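Local structure of conserved uncharacterized protein (predicted phosphoesterase COG0622) (Streptococcus pneumoniae, 3CK2) at residues 106-112 against 124-130; 24-29 against 160-164; 51-57 against 67-73. The protein is a predicted phosphoesterase of the calcineurin-like superfamily that binds two manganese ions and probably hydrolyses phosphate esters. All blocks are in the same frame, centred on the assembly; numbering follows the deposited sequence.

Contact 1: residues 106-112 against 124-130; sequences AAICLYG and KILFLNP
A first torsion of 71° sets CG of Tyr111 between its own backbone N and carbonyl carbon, which turns the ring back across the neighbouring strand onto Asn129, whose CB comes over one ring face, 3.9 Å from the centroid. The amide plane of Asn129 stands nearly upright to that ring, and its OD1 accepts from the backbone N of Gly131. A water oxygen lies 2.8 Å from Tyr111 OH, in the plane of the ring at its edge, and that water also donates weakly to Phe127 O.

The backbones join in a parallel ladder in which strands 108-110 and 125-130 are 4.7 Å apart at their closest. Leu126 N bonds to Ala107 O, Cys109 N to Leu126 O at 2.8 Å, Leu128 N to Cys109 O, and Tyr111 N to Leu128 O. On one face Ile108 lies alongside Leu126, and CD2 of Leu110 meets CD2 of Leu128 at 3.8 Å; Ile108, Leu126 and Leu128 pack from this face on strand 145-150 of the other sheet. On the opposite face Cys109 approaches the Phe127 ring obliquely, with CB 3.6 Å from CD1, against helix 95-103. A central parallel pair, covered by a second sheet on one face and a helix on the other, belongs to the sandwich of calcineurin-like phosphoesterases, and strand 108-110 leads through Gly112 to the manganese ligands His113 and His115.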
loop_
_atom_site.group_PDB
_atom_site.type_symbol
_atom_site.label_atom_id
_atom_site.label_comp_id
_atom_site.label_asym_id
_atom_site.label_seq_id
_atom_site.Cartn_x
_atom_site.Cartn_y
_atom_site.Cartn_z
ATOM N N ALA A 106 4.885 6.409 -12.770
ATOM C CA ALA A 106 5.190 5.896 -11.432
ATOM C C ALA A 106 6.101 4.650 -11.514
ATOM O O ALA A 106 6.013 3.884 -12.469
ATOM C CB ALA A 106 3.876 5.571 -10.683
ATOM N N ALA A 107 6.974 4.455 -10.528
ATOM C CA ALA A 107 7.634 3.159 -10.351
ATOM C C ALA A 107 6.628 2.147 -9.741
ATOM O O ALA A 107 6.596 0.954 -10.102
ATOM C CB ALA A 107 8.896 3.296 -9.452
ATOM N N ILE A 108 5.818 2.655 -8.809
ATOM C CA ILE A 108 4.927 1.850 -7.993
ATOM C C ILE A 108 3.589 2.578 -7.831
ATOM O O ILE A 108 3.549 3.787 -7.633
ATOM C CB ILE A 108 5.516 1.558 -6.580
ATOM C CG1 ILE A 108 6.886 0.848 -6.692
ATOM C CG2 ILE A 108 4.477 0.726 -5.713
ATOM C CD1 ILE A 108 7.640 0.689 -5.347
ATOM N N CYS A 109 2.510 1.823 -7.951
ATOM C CA CYS A 109 1.148 2.305 -7.777
ATOM C C CYS A 109 0.476 1.491 -6.655
ATOM O O CYS A 109 0.301 0.300 -6.754
ATOM C CB CYS A 109 0.388 2.167 -9.088
ATOM S SG CYS A 109 -1.357 2.690 -8.995
ATOM N N LEU A 110 0.154 2.166 -5.568
ATOM C CA LEU A 110 -0.370 1.551 -4.368
ATOM C C LEU A 110 -1.855 1.825 -4.301
ATOM O O LEU A 110 -2.276 2.950 -4.488
ATOM C CB LEU A 110 0.303 2.161 -3.133
ATOM C CG LEU A 110 1.804 1.926 -2.974
ATOM C CD1 LEU A 110 2.310 2.643 -1.690
ATOM C CD2 LEU A 110 2.137 0.400 -2.954
ATOM N N TYR A 111 -2.638 0.780 -4.040
ATOM C CA TYR A 111 -4.096 0.895 -3.937
ATOM C C TYR A 111 -4.653 -0.038 -2.795
ATOM O O TYR A 111 -3.928 -0.870 -2.238
ATOM C CB TYR A 111 -4.764 0.690 -5.339
ATOM C CG TYR A 111 -4.734 -0.707 -5.877
ATOM C CD1 TYR A 111 -5.846 -1.523 -5.792
ATOM C CD2 TYR A 111 -3.607 -1.218 -6.497
ATOM C CE1 TYR A 111 -5.827 -2.838 -6.274
ATOM C CE2 TYR A 111 -3.575 -2.561 -6.971
ATOM C CZ TYR A 111 -4.690 -3.353 -6.850
ATOM O OH TYR A 111 -4.687 -4.659 -7.324
ATOM N N GLY A 112 -5.918 0.193 -2.415
ATOM C CA GLY A 112 -6.622 -0.612 -1.447
ATOM C C GLY A 112 -7.983 -1.025 -2.011
ATOM O O GLY A 112 -8.077 -1.525 -3.132
ATOM N N LYS A 124 6.217 -0.925 -16.958
ATOM C CA LYS A 124 7.302 -1.178 -15.978
ATOM C C LYS A 124 6.795 -0.880 -14.561
ATOM O O LYS A 124 7.594 -0.650 -13.654
ATOM C CB LYS A 124 8.542 -0.344 -16.286
ATOM C CG LYS A 124 9.107 -0.554 -17.681
ATOM C CD LYS A 124 9.737 0.720 -18.207
ATOM C CE LYS A 124 8.658 1.751 -18.572
ATOM N NZ LYS A 124 9.300 3.039 -18.950
ATOM N N ILE A 125 5.474 -0.884 -14.372
ATOM C CA ILE A 125 4.875 -0.404 -13.136
ATOM C C ILE A 125 4.385 -1.551 -12.259
ATOM O O ILE A 125 3.565 -2.381 -12.680
ATOM C CB ILE A 125 3.696 0.591 -13.408
ATOM C CG1 ILE A 125 4.109 1.648 -14.450
ATOM C CG2 ILE A 125 3.249 1.246 -12.081
ATOM C CD1 ILE A 125 3.002 2.584 -14.929
ATOM N N LEU A 126 4.902 -1.579 -11.032
ATOM C CA LEU A 126 4.380 -2.453 -9.985
ATOM C C LEU A 126 3.080 -1.881 -9.413
ATOM O O LEU A 126 3.064 -0.733 -8.908
ATOM C CB LEU A 126 5.392 -2.592 -8.852
ATOM C CG LEU A 126 4.958 -3.369 -7.607
ATOM C CD1 LEU A 126 4.691 -4.837 -7.933
ATOM C CD2 LEU A 126 5.987 -3.209 -6.503
ATOM N N PHE A 127 2.003 -2.678 -9.520
ATOM C CA PHE A 127 0.726 -2.412 -8.863
ATOM C C PHE A 127 0.571 -3.361 -7.670
ATOM O O PHE A 127 0.718 -4.576 -7.803
ATOM C CB PHE A 127 -0.460 -2.601 -9.823
ATOM C CG PHE A 127 -0.485 -1.606 -10.969
ATOM C CD1 PHE A 127 -1.304 -0.475 -10.919
ATOM C CD2 PHE A 127 0.297 -1.805 -12.087
ATOM C CE1 PHE A 127 -1.320 0.432 -11.970
ATOM C CE2 PHE A 127 0.279 -0.896 -13.139
ATOM C CZ PHE A 127 -0.519 0.231 -13.061
ATOM N N LEU A 128 0.253 -2.792 -6.515
ATOM C CA LEU A 128 0.199 -3.535 -5.266
ATOM C C LEU A 128 -1.001 -3.125 -4.436
ATOM O O LEU A 128 -1.196 -1.934 -4.146
ATOM C CB LEU A 128 1.479 -3.313 -4.436
ATOM C CG LEU A 128 1.576 -3.926 -3.030
ATOM C CD1 LEU A 128 1.728 -5.460 -3.112
ATOM C CD2 LEU A 128 2.765 -3.329 -2.343
ATOM N N ASN A 129 -1.778 -4.140 -4.057
ATOM C CA ASN A 129 -2.744 -4.043 -2.982
ATOM C C ASN A 129 -2.154 -4.879 -1.866
ATOM O O ASN A 129 -1.866 -6.082 -2.058
ATOM C CB ASN A 129 -4.116 -4.568 -3.430
ATOM C CG ASN A 129 -5.221 -4.283 -2.405
ATOM O OD1 ASN A 129 -5.019 -4.425 -1.205
ATOM N ND2 ASN A 129 -6.393 -3.893 -2.888
ATOM N N PRO A 130 -1.949 -4.266 -0.693
ATOM C CA PRO A 130 -1.341 -5.057 0.379
ATOM C C PRO A 130 -2.270 -6.117 1.003
ATOM O O PRO A 130 -1.827 -6.827 1.863
ATOM C CB PRO A 130 -0.981 -3.980 1.418
ATOM C CG PRO A 130 -2.060 -2.955 1.249
ATOM C CD PRO A 130 -2.263 -2.888 -0.246
HETATM O O HOH W 1 -2.136 -5.583 -8.044
#

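Contact 2: residues 24-29 against 160-164; sequences EVRDRY and LTRDH
His164 ends a type I beta turn that starts at Thr161, in a left-handed backbone conformation (phi 74°), with its side chain toward Glu24 and Arg28 of the helix. Imidazole NE2 donates to Glu24 OE2 over 3.0 Å in an almost straight bond. The acceptor lies in the ring plane, whereas the ring nitrogen reaches the oxygen from above the carboxylate plane. Arg28, extended from CG to NE, slides across one face of the same ring: its CD sits 3.6 Å from the ring centroid, and the guanidinium stacks flat with planes 3° apart. The carbonyl O of Arg162 lies over the other face, so the imidazole lies between the arginine of the helix and a carbonyl of its own turn. An ST turn braces that turn, with Thr161 OG1 accepting from Asp163 N at 3.2 Å. Helix 19-29 packs on strand 7-12 of the six-stranded sheet through Val25 and Tyr29, and here its exposed flank meets the loop that follows strand 154-160. Deeper in, ND1 of His164 and the hydroxyl of Tyr29 both hydrogen-bond to the hydroxyl of Tyr145. Tyr29 OH also touches CD2 of Leu160 at 3.5 Å, while Arg28 NE reaches that hydroxyl in a weak bond.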
loop_
_atom_site.group_PDB
_atom_site.type_symbol
_atom_site.label_atom_id
_atom_site.label_comp_id
_atom_site.label_asym_id
_atom_site.label_seq_id
_atom_site.Cartn_x
_atom_site.Cartn_y
_atom_site.Cartn_z
ATOM N N GLU A 24 0.770 -0.289 16.036
ATOM C CA GLU A 24 1.758 -1.352 16.110
ATOM C C GLU A 24 2.676 -1.358 14.893
ATOM O O GLU A 24 3.889 -1.484 15.037
ATOM C CB GLU A 24 1.081 -2.703 16.245
ATOM C CG GLU A 24 2.105 -3.784 16.412
ATOM C CD GLU A 24 1.527 -5.139 16.789
ATOM O OE1 GLU A 24 0.275 -5.238 16.995
ATOM O OE2 GLU A 24 2.359 -6.082 16.873
ATOM N N VAL A 25 2.095 -1.208 13.713
ATOM C CA VAL A 25 2.852 -1.166 12.456
ATOM C C VAL A 25 3.670 0.144 12.305
ATOM O O VAL A 25 4.836 0.113 11.856
ATOM C CB VAL A 25 1.891 -1.415 11.214
ATOM C CG1 VAL A 25 2.526 -0.981 9.883
ATOM C CG2 VAL A 25 1.425 -2.868 11.200
ATOM N N ARG A 26 3.067 1.274 12.691
ATOM C CA ARG A 26 3.792 2.539 12.772
ATOM C C ARG A 26 5.050 2.372 13.636
ATOM O O ARG A 26 6.184 2.609 13.168
ATOM C CB ARG A 26 2.938 3.696 13.342
ATOM C CG ARG A 26 3.762 5.037 13.341
ATOM C CD ARG A 26 3.480 6.076 14.438
ATOM N NE ARG A 26 3.364 5.518 15.782
ATOM C CZ ARG A 26 2.658 6.086 16.759
ATOM N NH1 ARG A 26 2.042 7.221 16.529
ATOM N NH2 ARG A 26 2.562 5.536 17.976
ATOM N N ASP A 27 4.811 1.993 14.891
ATOM C CA ASP A 27 5.836 1.831 15.892
ATOM C C ASP A 27 6.949 0.874 15.462
ATOM O O ASP A 27 8.119 1.089 15.754
ATOM C CB ASP A 27 5.209 1.305 17.203
ATOM C CG ASP A 27 4.465 2.385 17.992
ATOM O OD1 ASP A 27 4.469 3.561 17.565
ATOM O OD2 ASP A 27 3.891 2.053 19.052
ATOM N N ARG A 28 6.577 -0.201 14.802
ATOM C CA ARG A 28 7.556 -1.205 14.408
ATOM C C ARG A 28 8.508 -0.682 13.336
ATOM O O ARG A 28 9.715 -0.976 13.339
ATOM C CB ARG A 28 6.818 -2.431 13.881
ATOM C CG ARG A 28 7.709 -3.604 13.617
ATOM C CD ARG A 28 6.898 -4.771 13.141
ATOM N NE ARG A 28 7.782 -5.868 12.782
ATOM C CZ ARG A 28 8.340 -6.697 13.665
ATOM N NH1 ARG A 28 8.076 -6.595 14.974
ATOM N NH2 ARG A 28 9.152 -7.647 13.229
ATOM N N TYR A 29 7.963 0.124 12.434
ATOM C CA TYR A 29 8.640 0.421 11.188
ATOM C C TYR A 29 9.053 1.887 10.988
ATOM O O TYR A 29 10.026 2.155 10.251
ATOM C CB TYR A 29 7.757 -0.032 10.022
ATOM C CG TYR A 29 7.591 -1.531 9.907
ATOM C CD1 TYR A 29 8.659 -2.357 9.512
ATOM C CD2 TYR A 29 6.335 -2.124 10.135
ATOM C CE1 TYR A 29 8.466 -3.756 9.384
ATOM C CE2 TYR A 29 6.121 -3.485 9.987
ATOM C CZ TYR A 29 7.181 -4.313 9.615
ATOM O OH TYR A 29 6.948 -5.665 9.517
ATOM N N LEU A 160 2.815 -9.985 4.739
ATOM C CA LEU A 160 3.152 -10.200 6.148
ATOM C C LEU A 160 1.882 -10.289 6.949
ATOM O O LEU A 160 0.882 -9.647 6.636
ATOM C CB LEU A 160 4.021 -9.064 6.691
ATOM C CG LEU A 160 5.559 -9.084 6.517
ATOM C CD1 LEU A 160 6.014 -9.489 5.165
ATOM C CD2 LEU A 160 6.079 -7.696 6.856
ATOM N N THR A 161 1.924 -11.119 7.978
ATOM C CA THR A 161 0.785 -11.311 8.829
ATOM C C THR A 161 0.806 -10.233 9.898
ATOM O O THR A 161 1.742 -9.419 9.981
ATOM C CB THR A 161 0.763 -12.708 9.477
ATOM O OG1 THR A 161 1.793 -12.804 10.455
ATOM C CG2 THR A 161 0.870 -13.836 8.425
ATOM N N ARG A 162 -0.247 -10.228 10.715
ATOM C CA ARG A 162 -0.345 -9.316 11.858
ATOM C C ARG A 162 0.671 -9.603 12.956
ATOM O O ARG A 162 0.813 -8.789 13.903
ATOM C CB ARG A 162 -1.786 -9.334 12.409
ATOM C CG ARG A 162 -2.715 -8.525 11.497
ATOM C CD ARG A 162 -4.197 -8.637 11.870
ATOM N NE ARG A 162 -4.477 -8.092 13.188
ATOM C CZ ARG A 162 -5.214 -7.029 13.445
ATOM N NH1 ARG A 162 -5.828 -6.398 12.484
ATOM N NH2 ARG A 162 -5.387 -6.634 14.697
ATOM N N ASP A 163 1.375 -10.733 12.836
ATOM C CA ASP A 163 2.532 -11.023 13.676
ATOM C C ASP A 163 3.847 -10.740 12.966
ATOM O O ASP A 163 4.909 -11.024 13.506
ATOM C CB ASP A 163 2.486 -12.490 14.178
ATOM C CG ASP A 163 1.365 -12.731 15.180
ATOM O OD1 ASP A 163 0.708 -11.751 15.650
ATOM O OD2 ASP A 163 1.140 -13.902 15.496
ATOM N N HIS A 164 3.760 -10.173 11.757
ATOM C CA HIS A 164 4.904 -9.617 11.033
ATOM C C HIS A 164 5.792 -10.717 10.467
ATOM O O HIS A 164 7.019 -10.574 10.366
ATOM C CB HIS A 164 5.702 -8.662 11.936
ATOM C CG HIS A 164 4.845 -7.744 12.750
ATOM N ND1 HIS A 164 4.050 -6.779 12.180
ATOM C CD2 HIS A 164 4.624 -7.676 14.090
ATOM C CE1 HIS A 164 3.390 -6.143 13.134
ATOM N NE2 HIS A 164 3.721 -6.670 14.302
#

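Contact 3: residues 51-57 against 67-73; sequences WEGIRVV and YPERLVT
Val56 and Trp51 meet Tyr67 in the tightly packed part of this contact. The edge of the tyrosine faces the five-membered ring of the indole in an offset edge-to-face pair, centroids 5.5 Å apart and planes at 86°. A weak hydrogen bond from Trp51 NE1 to Tyr67 OH (2.9 Å) is badly bent, and the principal partners of the two groups are the carbonyls of Arg45 and Leu44, respectively. Both methyls of Val56 press on CE1 of Tyr67, CG2 at 3.7 Å, and CG1 lies over a face of the indole as well, so the valine fills the angle between the two rings. Next to it Val57 CG1 touches CB of Leu71 at 3.6 Å, and CA of Val57 comes 3.3 Å from Pro68 O. The two strands involved, 54-56 and 70-73, do not pair: they are outer strands of the two different sheets of the calcineurin-like sandwich, 8.3 Å apart at their closest, and side chains fill the gap between them. Just beyond Val57 the chain supplies the manganese ligand Asn60.

Toward solvent the packing gives way to polar contacts. Arg55, bent at its second and third torsions (-77° and -87°), folds its guanidinium over Leu71, whose CG rests against one face. In the guanidinium plane NE and NH2 both grip Thr73 OG1, NE at 2.8 Å, and NH2 adds a weak bond to Val72 O. Glu69 and Arg70 point away from the 51-57 segment, and Arg70 makes a cation-pi contact with Trp100.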
loop_
_atom_site.group_PDB
_atom_site.type_symbol
_atom_site.label_atom_id
_atom_site.label_comp_id
_atom_site.label_asym_id
_atom_site.label_seq_id
_atom_site.Cartn_x
_atom_site.Cartn_y
_atom_site.Cartn_z
ATOM N N TRP A 51 -0.802 8.672 12.616
ATOM C CA TRP A 51 -0.398 8.893 11.237
ATOM C C TRP A 51 0.975 9.523 11.090
ATOM O O TRP A 51 1.416 9.747 9.957
ATOM C CB TRP A 51 -1.410 9.754 10.494
ATOM C CG TRP A 51 -2.759 9.129 10.353
ATOM C CD1 TRP A 51 -3.969 9.687 10.714
ATOM C CD2 TRP A 51 -3.061 7.813 9.862
ATOM N NE1 TRP A 51 -4.996 8.807 10.447
ATOM C CE2 TRP A 51 -4.472 7.660 9.912
ATOM C CE3 TRP A 51 -2.289 6.757 9.373
ATOM C CZ2 TRP A 51 -5.113 6.502 9.479
ATOM C CZ3 TRP A 51 -2.925 5.618 8.954
ATOM C CH2 TRP A 51 -4.330 5.493 9.011
ATOM N N GLU A 52 1.627 9.837 12.204
ATOM C CA GLU A 52 2.976 10.414 12.159
ATOM C C GLU A 52 3.926 9.361 11.616
ATOM O O GLU A 52 4.018 8.263 12.168
ATOM C CB GLU A 52 3.474 10.857 13.550
ATOM C CG GLU A 52 2.672 11.948 14.238
ATOM C CD GLU A 52 2.892 11.955 15.745
ATOM O OE1 GLU A 52 3.136 10.879 16.333
ATOM O OE2 GLU A 52 2.806 13.035 16.345
ATOM N N GLY A 53 4.609 9.709 10.527
ATOM C CA GLY A 53 5.508 8.812 9.804
ATOM C C GLY A 53 4.860 8.021 8.657
ATOM O O GLY A 53 5.577 7.348 7.891
ATOM N N ILE A 54 3.527 8.120 8.515
ATOM C CA ILE A 54 2.772 7.303 7.562
ATOM C C ILE A 54 2.164 8.148 6.445
ATOM O O ILE A 54 1.629 9.210 6.722
ATOM C CB ILE A 54 1.621 6.502 8.263
ATOM C CG1 ILE A 54 2.184 5.582 9.357
ATOM C CG2 ILE A 54 0.814 5.703 7.223
ATOM C CD1 ILE A 54 1.103 4.872 10.140
ATOM N N ARG A 55 2.232 7.662 5.197
ATOM C CA ARG A 55 1.538 8.308 4.080
ATOM C C ARG A 55 0.182 7.674 3.870
ATOM O O ARG A 55 0.109 6.507 3.502
ATOM C CB ARG A 55 2.344 8.214 2.780
ATOM C CG ARG A 55 3.741 8.774 2.863
ATOM C CD ARG A 55 3.702 10.279 2.823
ATOM N NE ARG A 55 3.705 10.811 1.461
ATOM C CZ ARG A 55 3.518 12.092 1.154
ATOM N NH1 ARG A 55 3.276 12.990 2.096
ATOM N NH2 ARG A 55 3.559 12.469 -0.115
ATOM N N VAL A 56 -0.889 8.441 4.073
ATOM C CA VAL A 56 -2.275 7.875 4.090
ATOM C C VAL A 56 -3.217 8.606 3.130
ATOM O O VAL A 56 -3.187 9.827 2.988
ATOM C CB VAL A 56 -2.861 7.810 5.572
ATOM C CG1 VAL A 56 -2.842 9.179 6.251
ATOM C CG2 VAL A 56 -4.262 7.143 5.634
ATOM N N VAL A 57 -4.034 7.829 2.442
ATOM C CA VAL A 57 -5.030 8.384 1.476
ATOM C C VAL A 57 -6.469 8.056 1.941
ATOM O O VAL A 57 -6.681 7.247 2.860
ATOM C CB VAL A 57 -4.761 7.914 0.012
ATOM C CG1 VAL A 57 -3.501 8.598 -0.501
ATOM C CG2 VAL A 57 -4.686 6.369 -0.056
ATOM N N TYR A 67 -8.225 13.742 4.441
ATOM C CA TYR A 67 -7.383 12.776 3.771
ATOM C C TYR A 67 -7.324 13.148 2.301
ATOM O O TYR A 67 -8.363 13.479 1.713
ATOM C CB TYR A 67 -7.909 11.341 3.913
ATOM C CG TYR A 67 -7.784 10.718 5.282
ATOM C CD1 TYR A 67 -6.546 10.420 5.828
ATOM C CD2 TYR A 67 -8.935 10.344 6.003
ATOM C CE1 TYR A 67 -6.439 9.807 7.094
ATOM C CE2 TYR A 67 -8.854 9.729 7.243
ATOM C CZ TYR A 67 -7.599 9.458 7.793
ATOM O OH TYR A 67 -7.535 8.837 9.010
ATOM N N PRO A 68 -6.124 13.054 1.682
ATOM C CA PRO A 68 -6.087 13.261 0.233
ATOM C C PRO A 68 -6.614 12.033 -0.528
ATOM O O PRO A 68 -6.441 10.893 -0.093
ATOM C CB PRO A 68 -4.588 13.487 -0.048
ATOM C CG PRO A 68 -3.920 12.621 0.958
ATOM C CD PRO A 68 -4.790 12.738 2.219
ATOM N N GLU A 69 -7.251 12.281 -1.663
ATOM C CA GLU A 69 -7.642 11.216 -2.586
ATOM C C GLU A 69 -6.472 10.475 -3.234
ATOM O O GLU A 69 -6.529 9.269 -3.415
ATOM C CB GLU A 69 -8.504 11.775 -3.688
ATOM C CG GLU A 69 -9.896 12.105 -3.187
ATOM C CD GLU A 69 -10.773 12.779 -4.237
ATOM O OE1 GLU A 69 -10.367 12.927 -5.424
ATOM O OE2 GLU A 69 -11.886 13.141 -3.852
ATOM N N ARG A 70 -5.440 11.222 -3.595
ATOM C CA ARG A 70 -4.230 10.686 -4.196
ATOM C C ARG A 70 -3.059 11.282 -3.484
ATOM O O ARG A 70 -3.110 12.404 -2.998
ATOM C CB ARG A 70 -4.116 11.085 -5.671
ATOM C CG ARG A 70 -5.349 10.849 -6.527
ATOM C CD ARG A 70 -5.174 11.462 -7.918
ATOM N NE ARG A 70 -6.378 11.264 -8.720
ATOM C CZ ARG A 70 -6.496 11.510 -10.040
ATOM N NH1 ARG A 70 -5.476 11.960 -10.775
ATOM N NH2 ARG A 70 -7.657 11.288 -10.649
ATOM N N LEU A 71 -1.969 10.542 -3.467
ATOM C CA LEU A 71 -0.716 11.036 -2.877
ATOM C C LEU A 71 0.433 10.526 -3.729
ATOM O O LEU A 71 0.484 9.332 -4.085
ATOM C CB LEU A 71 -0.600 10.565 -1.425
ATOM C CG LEU A 71 0.138 11.351 -0.360
ATOM C CD1 LEU A 71 -0.241 12.837 -0.338
ATOM C CD2 LEU A 71 -0.114 10.643 1.026
ATOM N N VAL A 72 1.325 11.456 -4.079
ATOM C CA VAL A 72 2.583 11.153 -4.762
ATOM C C VAL A 72 3.729 11.272 -3.763
ATOM O O VAL A 72 3.887 12.292 -3.111
ATOM C CB VAL A 72 2.820 12.128 -5.987
ATOM C CG1 VAL A 72 4.157 11.843 -6.656
ATOM C CG2 VAL A 72 1.674 12.002 -6.993
ATOM N N THR A 73 4.512 10.225 -3.657
ATOM C CA THR A 73 5.637 10.173 -2.764
ATOM C C THR A 73 6.872 9.828 -3.586
ATOM O O THR A 73 6.961 8.786 -4.169
ATOM C CB THR A 73 5.423 9.159 -1.657
ATOM O OG1 THR A 73 4.262 9.494 -0.924
ATOM C CG2 THR A 73 6.529 9.190 -0.720
#

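In the fold
Contact 1 and contact 3 reach the same five-stranded sheet, at a central parallel pair and at an outer strand; their centres are 15 Å apart. Contact 2, on the far side of the chain's centre from contact 1 (centres 20 Å apart), closes a long loop of chain in which both others are nested. It touches contact 3 directly, Arg26 CD lying 3.2 Å from Glu52 O. The three contacts lie at different distances from the manganese site: the nearest bound ion is about 7 Å from Gly112, about 10 Å from the side chain of Val57 and about 13 Å from that of Arg162. Contact 2 lies nearer the bound tartrate, about 7 Å from the side chain of Leu160, though none of its residues lines that pocket.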